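Local coordinates for protein putative oxidoreductase with NAD(P)-binding Rossmann-fold domain (Clostridium difficile, PDB 3UUW) that probably catalyses an NAD(P)-dependent oxidation or reduction, as in the Gfo/Idh/MocA family, on a substrate that is not established, at residues 149-155 against 218-224. Sequence-based numbering, arbitrary orientation. Where two conformers were deposited one is given.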
# COMPACT_ATOMS: atom_id res chain seq x y z
N LYS A 149 -14.95 -12.92 1.00
CA LYS A 149 -14.43 -13.63 -0.16
C LYS A 149 -15.28 -13.23 -1.35
O LYS A 149 -16.39 -13.73 -1.53
CB LYS A 149 -14.47 -15.14 0.06
CG LYS A 149 -13.80 -15.95 -1.01
CD LYS A 149 -13.71 -17.42 -0.60
CE LYS A 149 -12.77 -18.21 -1.49
NZ LYS A 149 -13.27 -18.36 -2.88
N HIS A 150 -14.72 -12.33 -2.16
CA HIS A 150 -15.43 -11.74 -3.28
C HIS A 150 -14.85 -12.19 -4.59
O HIS A 150 -13.66 -12.51 -4.68
CB HIS A 150 -15.38 -10.23 -3.21
CG HIS A 150 -15.89 -9.66 -1.92
ND1 HIS A 150 -17.05 -10.11 -1.32
CD2 HIS A 150 -15.43 -8.65 -1.14
CE1 HIS A 150 -17.27 -9.41 -0.22
NE2 HIS A 150 -16.31 -8.51 -0.10
N GLY A 151 -15.67 -12.19 -5.63
CA GLY A 151 -15.20 -12.63 -6.91
C GLY A 151 -15.54 -11.65 -7.98
O GLY A 151 -16.46 -10.85 -7.81
N LEU A 152 -14.78 -11.75 -9.08
CA LEU A 152 -14.94 -10.94 -10.28
C LEU A 152 -15.58 -11.80 -11.35
O LEU A 152 -15.07 -12.88 -11.66
CB LEU A 152 -13.56 -10.45 -10.75
CG LEU A 152 -13.51 -9.65 -12.05
CD1 LEU A 152 -14.20 -8.28 -11.94
CD2 LEU A 152 -12.07 -9.49 -12.52
N ASN A 153 -16.71 -11.35 -11.90
CA ASN A 153 -17.41 -12.11 -12.93
C ASN A 153 -17.63 -13.58 -12.49
O ASN A 153 -17.49 -14.51 -13.30
CB ASN A 153 -16.63 -12.06 -14.26
CG ASN A 153 -16.30 -10.63 -14.68
OD1 ASN A 153 -17.13 -9.74 -14.59
ND2 ASN A 153 -15.08 -10.42 -15.15
N SER A 154 -17.98 -13.77 -11.21
CA SER A 154 -18.19 -15.10 -10.61
C SER A 154 -19.67 -15.48 -10.54
O SER A 154 -20.03 -16.48 -9.90
CB SER A 154 -17.62 -15.15 -9.19
OG SER A 154 -16.22 -15.02 -9.19
N LEU A 155 -20.51 -14.67 -11.19
CA LEU A 155 -21.95 -14.86 -11.19
C LEU A 155 -22.29 -15.82 -12.33
O LEU A 155 -22.09 -15.50 -13.51
CB LEU A 155 -22.63 -13.50 -11.39
CG LEU A 155 -24.09 -13.29 -11.00
CD1 LEU A 155 -24.28 -13.53 -9.52
CD2 LEU A 155 -24.52 -11.88 -11.36
N ARG A 218 -20.41 -12.15 -5.31
CA ARG A 218 -20.04 -12.89 -6.50
C ARG A 218 -19.87 -12.03 -7.74
O ARG A 218 -19.38 -12.52 -8.77
CB ARG A 218 -21.11 -13.95 -6.79
CG ARG A 218 -21.42 -14.86 -5.61
CD ARG A 218 -20.25 -15.74 -5.21
NE ARG A 218 -19.88 -16.67 -6.29
CZ ARG A 218 -18.92 -17.59 -6.18
NH1 ARG A 218 -18.23 -17.73 -5.05
NH2 ARG A 218 -18.65 -18.38 -7.22
N ASP A 219 -20.29 -10.76 -7.66
CA ASP A 219 -20.22 -9.85 -8.80
C ASP A 219 -19.54 -8.55 -8.37
O ASP A 219 -20.06 -7.45 -8.57
CB ASP A 219 -21.64 -9.56 -9.34
CG ASP A 219 -21.63 -9.00 -10.76
OD1 ASP A 219 -20.55 -9.03 -11.39
OD2 ASP A 219 -22.69 -8.53 -11.25
N SER A 220 -18.36 -8.71 -7.77
CA SER A 220 -17.56 -7.60 -7.23
C SER A 220 -16.57 -7.04 -8.28
O SER A 220 -16.71 -7.28 -9.52
CB SER A 220 -16.80 -8.11 -5.99
OG SER A 220 -16.16 -7.06 -5.28
N GLY A 221 -15.62 -6.23 -7.82
CA GLY A 221 -14.68 -5.56 -8.72
C GLY A 221 -13.34 -6.22 -8.80
O GLY A 221 -12.47 -5.78 -9.56
N THR A 222 -13.15 -7.27 -8.01
CA THR A 222 -11.91 -8.01 -7.98
C THR A 222 -12.12 -9.31 -7.24
O THR A 222 -13.14 -9.51 -6.55
CB THR A 222 -10.81 -7.16 -7.28
OG1 THR A 222 -9.50 -7.61 -7.67
CG2 THR A 222 -10.96 -7.17 -5.78
N LYS A 223 -11.16 -10.21 -7.39
CA LYS A 223 -11.14 -11.42 -6.59
C LYS A 223 -10.29 -11.09 -5.37
O LYS A 223 -9.09 -10.80 -5.50
CB LYS A 223 -10.53 -12.55 -7.41
CG LYS A 223 -10.45 -13.86 -6.66
CD LYS A 223 -9.91 -14.95 -7.58
CE LYS A 223 -9.45 -16.17 -6.79
NZ LYS A 223 -10.56 -16.77 -6.02
N LEU A 224 -10.94 -11.10 -4.21
CA LEU A 224 -10.34 -10.76 -2.92
C LEU A 224 -10.73 -11.79 -1.87
O LEU A 224 -11.79 -12.40 -1.95
CB LEU A 224 -10.88 -9.37 -2.49
CG LEU A 224 -10.61 -8.78 -1.11
CD1 LEU A 224 -9.11 -8.71 -0.80
CD2 LEU A 224 -11.25 -7.39 -1.00
O HOH W 1 -12.58 -15.16 -4.16
O HOH W 2 -17.90 -8.75 -11.30
O HOH W 3 -20.41 -11.62 -12.20
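His150 and Leu224 form an antiparallel hydrogen-bonded pair, and this is the tight end of the contact. His150 N gives a 2.9 Å bond to Leu224 O, while Leu224 N returns to His150 O at 3.1 Å from above the carbonyl plane. With CG anti to its carbonyl carbon (chi1 -56°), His150 turns its ring so that ND1 is hydrogen-bonded to His217 N, and its CB lies 3.8 Å from Ser220 CB. Earlier in the loop, Ser220 N donates to Gly151 O (2.9 Å), nearly in line with the C=O bond. Strand 142-150 is flanked by 211-217, parallel, and 224-231, antiparallel, and residues 218-224 link these neighbours in the mixed sheet of the C-terminal domain, an example of a loop crossing the end of the strand between its two neighbours. Beyond Gly151 the backbone bonding weakens: Ser154 N reaches Arg218 O only weakly, although Ser154 CB still packs over one face of the Arg218 guanidinium, whose NH1 is salt-bridged to Asp167. Water takes over at this margin, one molecule joining Asn153 N to Asp219 OD1 and Ser220 O. Beside the strand pair, where exposed Lys223 runs, another water links His150 O to Lys223 NZ, 4.4 Å from Lys149 NZ, a like charge salt-bridged to Asp167.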